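Long-range contacts in probable zinc protease (Pseudomonas aeruginosa, PDB 4NNZ), which forms one subunit of the heterodimeric zinc protease PA0371-PA0372, a peptidase M16 family member probably concerned with metal-dependent peptide hydrolysis: residues V28-I37 / W184-V195; P6-N14 / V18-A26. One frame throughout, in Å; residues are numbered along the deposited sequence.

Contact 1: residues V28-I37 / W184-V195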
loop_
_atom_site.group_PDB
_atom_site.type_symbol
_atom_site.label_atom_id
_atom_site.label_comp_id
_atom_site.label_asym_id
_atom_site.label_seq_id
_atom_site.Cartn_x
_atom_site.Cartn_y
_atom_site.Cartn_z
ATOM N N VAL A 28 -42.025 -13.954 -1.001
ATOM C CA VAL A 28 -40.720 -13.849 -1.628
ATOM C C VAL A 28 -39.650 -13.998 -0.594
ATOM O O VAL A 28 -39.845 -13.652 0.540
ATOM C CB VAL A 28 -40.524 -12.479 -2.241
ATOM C CG1 VAL A 28 -41.281 -12.375 -3.526
ATOM C CG2 VAL A 28 -41.013 -11.423 -1.297
ATOM N N VAL A 29 -38.504 -14.509 -0.990
ATOM C CA VAL A 29 -37.392 -14.607 -0.072
ATOM C C VAL A 29 -36.093 -14.106 -0.669
ATOM O O VAL A 29 -35.839 -14.283 -1.822
ATOM C CB VAL A 29 -37.208 -16.033 0.440
ATOM C CG1 VAL A 29 -36.648 -16.907 -0.648
ATOM C CG2 VAL A 29 -36.279 -16.028 1.616
ATOM N N VAL A 30 -35.258 -13.518 0.157
ATOM C CA VAL A 30 -33.994 -12.994 -0.291
ATOM C C VAL A 30 -32.877 -13.855 0.273
ATOM O O VAL A 30 -32.856 -14.137 1.427
ATOM C CB VAL A 30 -33.890 -11.478 0.047
ATOM C CG1 VAL A 30 -32.740 -11.098 0.949
ATOM C CG2 VAL A 30 -33.834 -10.670 -1.202
ATOM N N SER A 31 -31.956 -14.260 -0.565
ATOM C CA SER A 31 -30.842 -15.033 -0.103
ATOM C C SER A 31 -29.563 -14.368 -0.497
ATOM O O SER A 31 -29.338 -14.171 -1.647
ATOM C CB SER A 31 -30.902 -16.402 -0.742
ATOM O OG SER A 31 -30.162 -17.341 -0.017
ATOM N N GLN A 32 -28.701 -14.009 0.435
ATOM C CA GLN A 32 -27.453 -13.381 0.041
ATOM C C GLN A 32 -26.254 -14.121 0.538
ATOM O O GLN A 32 -26.291 -14.592 1.639
ATOM C CB GLN A 32 -27.370 -11.999 0.596
ATOM C CG GLN A 32 -28.666 -11.298 0.745
ATOM C CD GLN A 32 -28.455 -9.830 0.862
ATOM O OE1 GLN A 32 -27.443 -9.396 1.327
ATOM N NE2 GLN A 32 -29.406 -9.070 0.423
ATOM N N LEU A 33 -25.167 -14.211 -0.228
ATOM C CA LEU A 33 -24.051 -14.837 0.478
ATOM C C LEU A 33 -22.860 -13.914 0.667
ATOM O O LEU A 33 -22.379 -13.422 -0.291
ATOM C CB LEU A 33 -23.634 -16.106 -0.211
ATOM C CG LEU A 33 -22.580 -16.975 0.442
ATOM C CD1 LEU A 33 -22.663 -16.917 1.938
ATOM C CD2 LEU A 33 -22.739 -18.396 0.009
ATOM N N TRP A 34 -22.374 -13.684 1.886
ATOM C CA TRP A 34 -21.332 -12.696 2.077
ATOM C C TRP A 34 -20.039 -13.331 2.494
ATOM O O TRP A 34 -19.967 -13.961 3.499
ATOM C CB TRP A 34 -21.745 -11.727 3.163
ATOM C CG TRP A 34 -22.881 -10.895 2.810
ATOM C CD1 TRP A 34 -24.133 -11.295 2.642
ATOM C CD2 TRP A 34 -22.870 -9.503 2.558
ATOM N NE1 TRP A 34 -24.911 -10.271 2.305
ATOM C CE2 TRP A 34 -24.155 -9.146 2.240
ATOM C CE3 TRP A 34 -21.891 -8.528 2.562
ATOM C CZ2 TRP A 34 -24.497 -7.869 1.940
ATOM C CZ3 TRP A 34 -22.223 -7.282 2.263
ATOM C CH2 TRP A 34 -23.510 -6.948 1.948
ATOM N N TYR A 35 -19.001 -13.127 1.713
ATOM C CA TYR A 35 -17.705 -13.674 1.997
ATOM C C TYR A 35 -16.832 -12.569 2.501
ATOM O O TYR A 35 -16.864 -11.505 1.985
ATOM C CB TYR A 35 -17.077 -14.210 0.744
ATOM C CG TYR A 35 -17.632 -15.489 0.207
ATOM C CD1 TYR A 35 -17.247 -16.706 0.709
ATOM C CD2 TYR A 35 -18.504 -15.478 -0.843
ATOM C CE1 TYR A 35 -17.746 -17.869 0.194
ATOM C CE2 TYR A 35 -19.001 -16.633 -1.363
ATOM C CZ TYR A 35 -18.616 -17.825 -0.841
ATOM O OH TYR A 35 -19.135 -18.946 -1.386
ATOM N N ARG A 36 -16.043 -12.817 3.522
ATOM C CA ARG A 36 -15.174 -11.799 4.038
ATOM C C ARG A 36 -13.847 -11.742 3.324
ATOM O O ARG A 36 -12.826 -12.043 3.869
ATOM C CB ARG A 36 -14.969 -12.016 5.509
ATOM C CG ARG A 36 -16.221 -11.946 6.309
ATOM C CD ARG A 36 -15.955 -12.385 7.715
ATOM N NE ARG A 36 -16.836 -13.458 8.094
ATOM C CZ ARG A 36 -16.428 -14.615 8.566
ATOM N NH1 ARG A 36 -15.150 -14.859 8.717
ATOM N NH2 ARG A 36 -17.298 -15.524 8.886
ATOM N N ILE A 37 -13.878 -11.359 2.080
ATOM C CA ILE A 37 -12.676 -11.147 1.374
ATOM C C ILE A 37 -12.895 -9.907 0.535
ATOM O O ILE A 37 -13.985 -9.610 0.169
ATOM C CB ILE A 37 -12.277 -12.405 0.602
ATOM C CG1 ILE A 37 -10.952 -12.203 -0.091
ATOM C CG2 ILE A 37 -13.367 -12.826 -0.330
ATOM C CD1 ILE A 37 -9.863 -11.786 0.833
ATOM N N TRP A 184 -9.868 -18.188 0.529
ATOM C CA TRP A 184 -10.833 -17.321 1.153
ATOM C C TRP A 184 -12.281 -17.661 0.997
ATOM O O TRP A 184 -13.084 -17.220 1.769
ATOM C CB TRP A 184 -10.636 -15.911 0.662
ATOM C CG TRP A 184 -9.351 -15.336 0.952
ATOM C CD1 TRP A 184 -8.399 -15.057 0.076
ATOM C CD2 TRP A 184 -8.875 -14.897 2.210
ATOM N NE1 TRP A 184 -7.345 -14.495 0.688
ATOM C CE2 TRP A 184 -7.624 -14.385 2.011
ATOM C CE3 TRP A 184 -9.390 -14.902 3.489
ATOM C CZ2 TRP A 184 -6.884 -13.883 3.016
ATOM C CZ3 TRP A 184 -8.651 -14.410 4.475
ATOM C CH2 TRP A 184 -7.416 -13.916 4.248
ATOM N N TYR A 185 -12.625 -18.398 -0.029
ATOM C CA TYR A 185 -14.001 -18.743 -0.232
ATOM C C TYR A 185 -14.309 -19.980 0.543
ATOM O O TYR A 185 -14.361 -21.049 0.014
ATOM C CB TYR A 185 -14.271 -18.944 -1.702
ATOM C CG TYR A 185 -14.714 -17.709 -2.398
ATOM C CD1 TYR A 185 -13.930 -16.583 -2.421
ATOM C CD2 TYR A 185 -15.910 -17.664 -3.034
ATOM C CE1 TYR A 185 -14.341 -15.442 -3.053
ATOM C CE2 TYR A 185 -16.320 -16.531 -3.669
ATOM C CZ TYR A 185 -15.532 -15.430 -3.669
ATOM O OH TYR A 185 -15.963 -14.331 -4.300
ATOM N N ALA A 186 -14.474 -19.824 1.823
ATOM C CA ALA A 186 -14.667 -20.945 2.660
ATOM C C ALA A 186 -15.807 -20.682 3.606
ATOM O O ALA A 186 -16.080 -19.559 3.943
ATOM C CB ALA A 186 -13.409 -21.236 3.415
ATOM N N PRO A 187 -16.425 -21.741 4.106
ATOM C CA PRO A 187 -17.629 -21.657 4.914
ATOM C C PRO A 187 -17.401 -20.879 6.157
ATOM O O PRO A 187 -18.258 -20.171 6.584
ATOM C CB PRO A 187 -17.899 -23.098 5.257
ATOM C CG PRO A 187 -17.146 -23.895 4.254
ATOM C CD PRO A 187 -16.410 -22.984 3.353
ATOM N N ASN A 188 -16.217 -20.977 6.702
ATOM C CA ASN A 188 -15.904 -20.272 7.902
ATOM C C ASN A 188 -15.477 -18.859 7.604
ATOM O O ASN A 188 -15.159 -18.115 8.488
ATOM C CB ASN A 188 -14.881 -21.014 8.726
ATOM C CG ASN A 188 -13.707 -21.493 7.922
ATOM O OD1 ASN A 188 -13.846 -22.297 7.037
ATOM N ND2 ASN A 188 -12.544 -21.017 8.262
ATOM N N ASN A 189 -15.478 -18.496 6.337
ATOM C CA ASN A 189 -15.286 -17.124 5.945
ATOM C C ASN A 189 -16.527 -16.476 5.412
ATOM O O ASN A 189 -16.458 -15.454 4.824
ATOM C CB ASN A 189 -14.171 -17.005 4.933
ATOM C CG ASN A 189 -13.517 -15.667 4.964
ATOM O OD1 ASN A 189 -13.429 -15.050 5.988
ATOM N ND2 ASN A 189 -13.077 -15.209 3.840
ATOM N N ALA A 190 -17.664 -17.090 5.610
ATOM C CA ALA A 190 -18.857 -16.666 4.936
ATOM C C ALA A 190 -20.087 -16.550 5.798
ATOM O O ALA A 190 -20.188 -17.160 6.816
ATOM C CB ALA A 190 -19.122 -17.573 3.765
ATOM N N THR A 191 -21.015 -15.719 5.380
ATOM C CA THR A 191 -22.297 -15.608 6.047
ATOM C C THR A 191 -23.448 -15.761 5.093
ATOM O O THR A 191 -23.468 -15.137 4.101
ATOM C CB THR A 191 -22.479 -14.277 6.749
ATOM O OG1 THR A 191 -21.396 -14.063 7.618
ATOM C CG2 THR A 191 -23.641 -14.335 7.581
ATOM N N LEU A 192 -24.418 -16.585 5.425
ATOM C CA LEU A 192 -25.573 -16.759 4.607
ATOM C C LEU A 192 -26.672 -16.014 5.272
ATOM O O LEU A 192 -26.882 -16.178 6.432
ATOM C CB LEU A 192 -25.946 -18.210 4.558
ATOM C CG LEU A 192 -27.292 -18.482 3.921
ATOM C CD1 LEU A 192 -27.295 -18.067 2.480
ATOM C CD2 LEU A 192 -27.644 -19.934 4.051
ATOM N N VAL A 193 -27.356 -15.154 4.537
ATOM C CA VAL A 193 -28.425 -14.386 5.114
ATOM C C VAL A 193 -29.720 -14.608 4.402
ATOM O O VAL A 193 -29.766 -14.536 3.212
ATOM C CB VAL A 193 -28.119 -12.901 5.105
ATOM C CG1 VAL A 193 -29.197 -12.175 5.857
ATOM C CG2 VAL A 193 -26.794 -12.661 5.759
ATOM N N VAL A 194 -30.769 -14.917 5.143
ATOM C CA VAL A 194 -32.071 -15.140 4.547
ATOM C C VAL A 194 -33.184 -14.338 5.172
ATOM O O VAL A 194 -33.409 -14.418 6.353
ATOM C CB VAL A 194 -32.449 -16.619 4.603
ATOM C CG1 VAL A 194 -33.711 -16.875 3.833
ATOM C CG2 VAL A 194 -31.337 -17.459 4.036
ATOM N N VAL A 195 -33.895 -13.575 4.380
ATOM C CA VAL A 195 -35.067 -12.918 4.892
ATOM C C VAL A 195 -36.269 -13.031 3.960
ATOM O O VAL A 195 -36.137 -13.075 2.753
ATOM C CB VAL A 195 -34.790 -11.497 5.471
ATOM C CG1 VAL A 195 -33.336 -11.133 5.462
ATOM C CG2 VAL A 195 -35.618 -10.411 4.853
HETATM O O HOH W 1 -12.016 -13.030 6.525
HETATM O O HOH W 2 -18.351 -18.049 8.940
#

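Contact 2: residues P6-N14 / V18-A26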
loop_
_atom_site.group_PDB
_atom_site.type_symbol
_atom_site.label_atom_id
_atom_site.label_comp_id
_atom_site.label_asym_id
_atom_site.label_seq_id
_atom_site.Cartn_x
_atom_site.Cartn_y
_atom_site.Cartn_z
ATOM N N PRO A 6 -37.861 -11.467 15.429
ATOM C CA PRO A 6 -38.084 -12.544 14.482
ATOM C C PRO A 6 -36.809 -12.948 13.770
ATOM O O PRO A 6 -36.895 -13.483 12.693
ATOM C CB PRO A 6 -39.034 -11.901 13.493
ATOM C CG PRO A 6 -38.556 -10.505 13.411
ATOM C CD PRO A 6 -38.133 -10.158 14.812
ATOM N N THR A 7 -35.652 -12.725 14.373
ATOM C CA THR A 7 -34.380 -13.005 13.729
ATOM C C THR A 7 -33.525 -14.012 14.449
ATOM O O THR A 7 -33.224 -13.829 15.593
ATOM C CB THR A 7 -33.561 -11.739 13.688
ATOM O OG1 THR A 7 -34.423 -10.662 13.359
ATOM C CG2 THR A 7 -32.493 -11.853 12.660
ATOM N N HIS A 8 -33.066 -15.032 13.746
ATOM C CA HIS A 8 -32.323 -16.122 14.352
ATOM C C HIS A 8 -30.928 -16.343 13.823
ATOM O O HIS A 8 -30.709 -16.244 12.653
ATOM C CB HIS A 8 -33.047 -17.404 14.094
ATOM C CG HIS A 8 -34.506 -17.340 14.363
ATOM N ND1 HIS A 8 -35.038 -17.575 15.607
ATOM C CD2 HIS A 8 -35.549 -17.089 13.546
ATOM C CE1 HIS A 8 -36.348 -17.464 15.545
ATOM N NE2 HIS A 8 -36.682 -17.169 14.306
ATOM N N GLU A 9 -29.994 -16.689 14.691
ATOM C CA GLU A 9 -28.630 -16.936 14.289
ATOM C C GLU A 9 -28.092 -18.307 14.685
ATOM O O GLU A 9 -28.023 -18.630 15.846
ATOM C CB GLU A 9 -27.796 -15.852 14.925
ATOM C CG GLU A 9 -26.325 -16.101 15.061
ATOM C CD GLU A 9 -25.578 -14.827 15.330
ATOM O OE1 GLU A 9 -24.375 -14.770 15.052
ATOM O OE2 GLU A 9 -26.189 -13.876 15.823
ATOM N N PHE A 10 -27.692 -19.101 13.711
ATOM C CA PHE A 10 -27.025 -20.357 13.991
ATOM C C PHE A 10 -25.816 -20.574 13.109
ATOM O O PHE A 10 -25.743 -20.025 12.061
ATOM C CB PHE A 10 -27.989 -21.513 13.860
ATOM C CG PHE A 10 -28.508 -21.714 12.481
ATOM C CD1 PHE A 10 -29.538 -20.956 12.010
ATOM C CD2 PHE A 10 -27.981 -22.680 11.677
ATOM C CE1 PHE A 10 -30.034 -21.150 10.760
ATOM C CE2 PHE A 10 -28.471 -22.889 10.425
ATOM C CZ PHE A 10 -29.502 -22.118 9.966
ATOM N N SER A 11 -24.858 -21.361 13.548
ATOM C CA SER A 11 -23.711 -21.637 12.717
ATOM C C SER A 11 -23.496 -23.089 12.507
ATOM O O SER A 11 -23.459 -23.825 13.423
ATOM C CB SER A 11 -22.455 -21.071 13.320
ATOM O OG SER A 11 -22.675 -19.797 13.836
ATOM N N LEU A 12 -23.267 -23.478 11.278
ATOM C CA LEU A 12 -23.027 -24.848 10.949
ATOM C C LEU A 12 -21.693 -25.285 11.419
ATOM O O LEU A 12 -20.884 -24.504 11.843
ATOM C CB LEU A 12 -23.121 -25.082 9.469
ATOM C CG LEU A 12 -24.416 -24.606 8.864
ATOM C CD1 LEU A 12 -24.572 -25.217 7.507
ATOM C CD2 LEU A 12 -25.595 -24.985 9.714
ATOM N N ASP A 13 -21.484 -26.578 11.337
ATOM C CA ASP A 13 -20.308 -27.217 11.847
ATOM C C ASP A 13 -19.095 -26.737 11.143
ATOM O O ASP A 13 -18.054 -26.648 11.745
ATOM C CB ASP A 13 -20.424 -28.713 11.674
ATOM C CG ASP A 13 -20.905 -29.391 12.911
ATOM O OD1 ASP A 13 -20.788 -28.801 14.005
ATOM O OD2 ASP A 13 -21.399 -30.528 12.778
ATOM N N ASN A 14 -19.237 -26.424 9.865
ATOM C CA ASN A 14 -18.112 -25.976 9.068
ATOM C C ASN A 14 -17.803 -24.525 9.331
ATOM O O ASN A 14 -16.844 -24.003 8.852
ATOM C CB ASN A 14 -18.251 -26.301 7.581
ATOM C CG ASN A 14 -19.530 -25.815 6.993
ATOM O OD1 ASN A 14 -20.263 -25.093 7.610
ATOM N ND2 ASN A 14 -19.807 -26.236 5.795
ATOM N N VAL A 18 -25.327 -18.657 9.788
ATOM C CA VAL A 18 -26.561 -18.485 9.070
ATOM C C VAL A 18 -27.444 -17.532 9.826
ATOM O O VAL A 18 -27.602 -17.653 11.002
ATOM C CB VAL A 18 -27.273 -19.825 8.830
ATOM C CG1 VAL A 18 -28.529 -19.604 8.041
ATOM C CG2 VAL A 18 -26.372 -20.789 8.091
ATOM N N ILE A 19 -27.985 -16.551 9.138
ATOM C CA ILE A 19 -28.897 -15.635 9.768
ATOM C C ILE A 19 -30.203 -15.604 9.033
ATOM O O ILE A 19 -30.228 -15.497 7.842
ATOM C CB ILE A 19 -28.318 -14.233 9.882
ATOM C CG1 ILE A 19 -27.056 -14.260 10.718
ATOM C CG2 ILE A 19 -29.315 -13.337 10.563
ATOM C CD1 ILE A 19 -26.252 -12.999 10.691
ATOM N N VAL A 20 -31.289 -15.745 9.765
ATOM C CA VAL A 20 -32.609 -15.809 9.164
ATOM C C VAL A 20 -33.604 -14.862 9.774
ATOM O O VAL A 20 -33.802 -14.868 10.953
ATOM C CB VAL A 20 -33.206 -17.209 9.276
ATOM C CG1 VAL A 20 -34.501 -17.271 8.541
ATOM C CG2 VAL A 20 -32.275 -18.222 8.688
ATOM N N ARG A 21 -34.249 -14.068 8.945
ATOM C CA ARG A 21 -35.363 -13.277 9.401
ATOM C C ARG A 21 -36.628 -13.519 8.617
ATOM O O ARG A 21 -36.645 -13.433 7.422
ATOM C CB ARG A 21 -35.047 -11.811 9.372
ATOM C CG ARG A 21 -36.139 -11.036 10.038
ATOM C CD ARG A 21 -35.852 -9.577 9.968
ATOM N NE ARG A 21 -34.616 -9.293 10.646
ATOM C CZ ARG A 21 -34.132 -8.079 10.803
ATOM N NH1 ARG A 21 -34.797 -7.052 10.332
ATOM N NH2 ARG A 21 -32.992 -7.901 11.423
ATOM N N GLU A 22 -37.702 -13.810 9.325
ATOM C CA GLU A 22 -38.966 -14.119 8.714
ATOM C C GLU A 22 -39.791 -12.887 8.485
ATOM O O GLU A 22 -39.922 -12.074 9.348
ATOM C CB GLU A 22 -39.715 -15.080 9.601
ATOM C CG GLU A 22 -38.921 -16.330 9.885
ATOM C CD GLU A 22 -39.490 -17.145 11.012
ATOM O OE1 GLU A 22 -39.122 -18.328 11.146
ATOM O OE2 GLU A 22 -40.305 -16.595 11.761
ATOM N N ASP A 23 -40.295 -12.731 7.280
ATOM C CA ASP A 23 -41.235 -11.686 6.968
ATOM C C ASP A 23 -42.218 -12.260 5.973
ATOM O O ASP A 23 -41.868 -12.511 4.859
ATOM C CB ASP A 23 -40.473 -10.511 6.385
ATOM C CG ASP A 23 -41.350 -9.374 5.994
ATOM O OD1 ASP A 23 -42.534 -9.584 5.773
ATOM O OD2 ASP A 23 -40.854 -8.249 5.888
ATOM N N HIS A 24 -43.456 -12.462 6.375
ATOM C CA HIS A 24 -44.428 -13.161 5.546
ATOM C C HIS A 24 -45.382 -12.256 4.781
ATOM O O HIS A 24 -46.375 -12.692 4.270
ATOM C CB HIS A 24 -45.185 -14.211 6.347
ATOM C CG HIS A 24 -44.357 -14.887 7.383
ATOM N ND1 HIS A 24 -43.709 -16.072 7.153
ATOM C CD2 HIS A 24 -44.074 -14.546 8.655
ATOM C CE1 HIS A 24 -43.059 -16.436 8.239
ATOM N NE2 HIS A 24 -43.265 -15.525 9.168
ATOM N N ARG A 25 -45.024 -10.995 4.671
ATOM C CA ARG A 25 -45.840 -9.990 4.039
ATOM C C ARG A 25 -46.080 -10.262 2.586
ATOM O O ARG A 25 -47.074 -9.862 2.035
ATOM C CB ARG A 25 -45.226 -8.623 4.244
ATOM C CG ARG A 25 -45.720 -7.964 5.510
ATOM C CD ARG A 25 -45.042 -6.647 5.748
ATOM N NE ARG A 25 -43.610 -6.801 5.685
ATOM C CZ ARG A 25 -42.810 -5.929 5.109
ATOM N NH1 ARG A 25 -41.513 -6.146 5.083
ATOM N NH2 ARG A 25 -43.319 -4.845 4.564
ATOM N N ALA A 26 -45.152 -10.953 1.972
ATOM C CA ALA A 26 -45.290 -11.329 0.603
ATOM C C ALA A 26 -44.605 -12.651 0.453
ATOM O O ALA A 26 -43.742 -12.979 1.247
ATOM C CB ALA A 26 -44.639 -10.299 -0.262
#

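Contact 1: residues V28-I37 / W184-V195
Arg36 O is gripped twice just beyond the end of strand 28-35: Asn189 ND2 reaches it in a weak bond of 3.2 Å, and a water donates to it at 2.9 Å while also donating to Asn189 OD1. The same ND2 gives a second hydrogen to Trp184 O, nearly within the amide plane, so three partners fix the rotation of the Asn189 amide. Arg36 answers from its own side. Its chain, bent at chi3 (-125°), lays one face of the guanidinium over the Asn189 backbone, and NH1 donates obliquely to Asn188 O at 3.3 Å.

Away from this junction, toward the start of strand 28-35, the antiparallel strands 28-35 and 190-196 follow a plain ladder, with Val30-Val195, Gln32-Val193 and Trp34-Thr191 as hydrogen-bonded pairs; Thr191 N to Trp34 O measures 2.8 Å. Arg36 N to Asn189 O, at 3.0 Å, carries it one step past the last bridge. Trp34 NE1 holds Gln32 OE1 on a lone pair, in the plane of the indole, on the face of the sheet that packs against helix 367-379. On the other face, toward helix 100-112, Tyr35 stacks face to face on Tyr185, with centroids 4.0 Å apart and planes at 28°; Tyr185 OH is hydrogen-bonded to Tyr91 OH. Ile37, with CG1 anti to the backbone N (chi1 -177°), sets CD1 over one face of the Trp184 indole, 3.4 Å from the centroid of its five-membered ring.

Beyond the last backbone bond, side chains and a water take over: the amide of buried Asn189 is satisfied by Trp184 O, Arg36 O and water, and with the flanking aromatic rings ties the end of helix 174-184 to the sheet that holds strands 28-35 and 190-196.

Contact 2: residues P6-N14 / V18-A26
Phe10 and Val18 exchange two backbone hydrogen bonds, the shorter from Val18 N to Phe10 O at 2.7 Å, and His8 and Val20 repeat the pattern, with His8 N to Val20 O at 2.9 Å. Between them Glu9-Ile19 and, farther on, Thr7-Arg21 are non-hydrogen-bonded pairs, the alternation of an antiparallel ladder; the short connection between strands 7-11 and 17-22 makes it a beta hairpin. At the open end the ladder fades: Glu22 N meets Pro6 O only weakly, at 3.5 Å.

Apolar contact gathers on the face of His8, Phe10, Val18 and Val20. The Phe10 side chain, its CG held between the backbone N and the carbonyl carbon (chi1 65°), runs alongside Val18 and lays one ring face over it; Val18 CB stands 3.6 Å from the ring centroid in a CH-pi contact. Val20 CG2 comes instead to the ring edge, 4.2 Å from Phe10 CE1. Helix 200-211 covers this side, and its Lys204 adds a cation-pi contact to Phe10.

The other face mixes polar groups with buried Ile19, whose CG2 meets Thr7 CG2 at 4.1 Å. Thr7 OG1 lies 3.0 Å from Arg21 NE, while Thr7 CG2 sits at the edge of the guanidinium, in its plane. Glu9 turns to Lys17 in a salt bridge and to Trp384 NE1.

Strand 7-11 is an outermost strand of the sheet within this chain, and the hairpin is two-sided: an aromatic-aliphatic seam meets helix 200-211, whereas the mixed face packs Ile19 and Arg21 on helix 367-379.

From the N terminus the chain first makes the hairpin of contact 2, a tight closure in which strand 17-22 returns along strand 7-11. Strand 28-35 follows but does not pair with strand 17-22. Contact 1 closes much later, after 146 intervening residues, when strand 190-196 enters between the two. The closures are thus in series, neither nested nor crossed, yet they meet in one sheet: Val194 probably bonds through its N to Ile19 O (2.8 Å) and through its O to Arg21 N (2.7 Å), in parallel pairing. Strand 190-196 thereby joins the edge hairpin to strand 28-35, beyond which strands 89-96 and 80-84 complete the sheet.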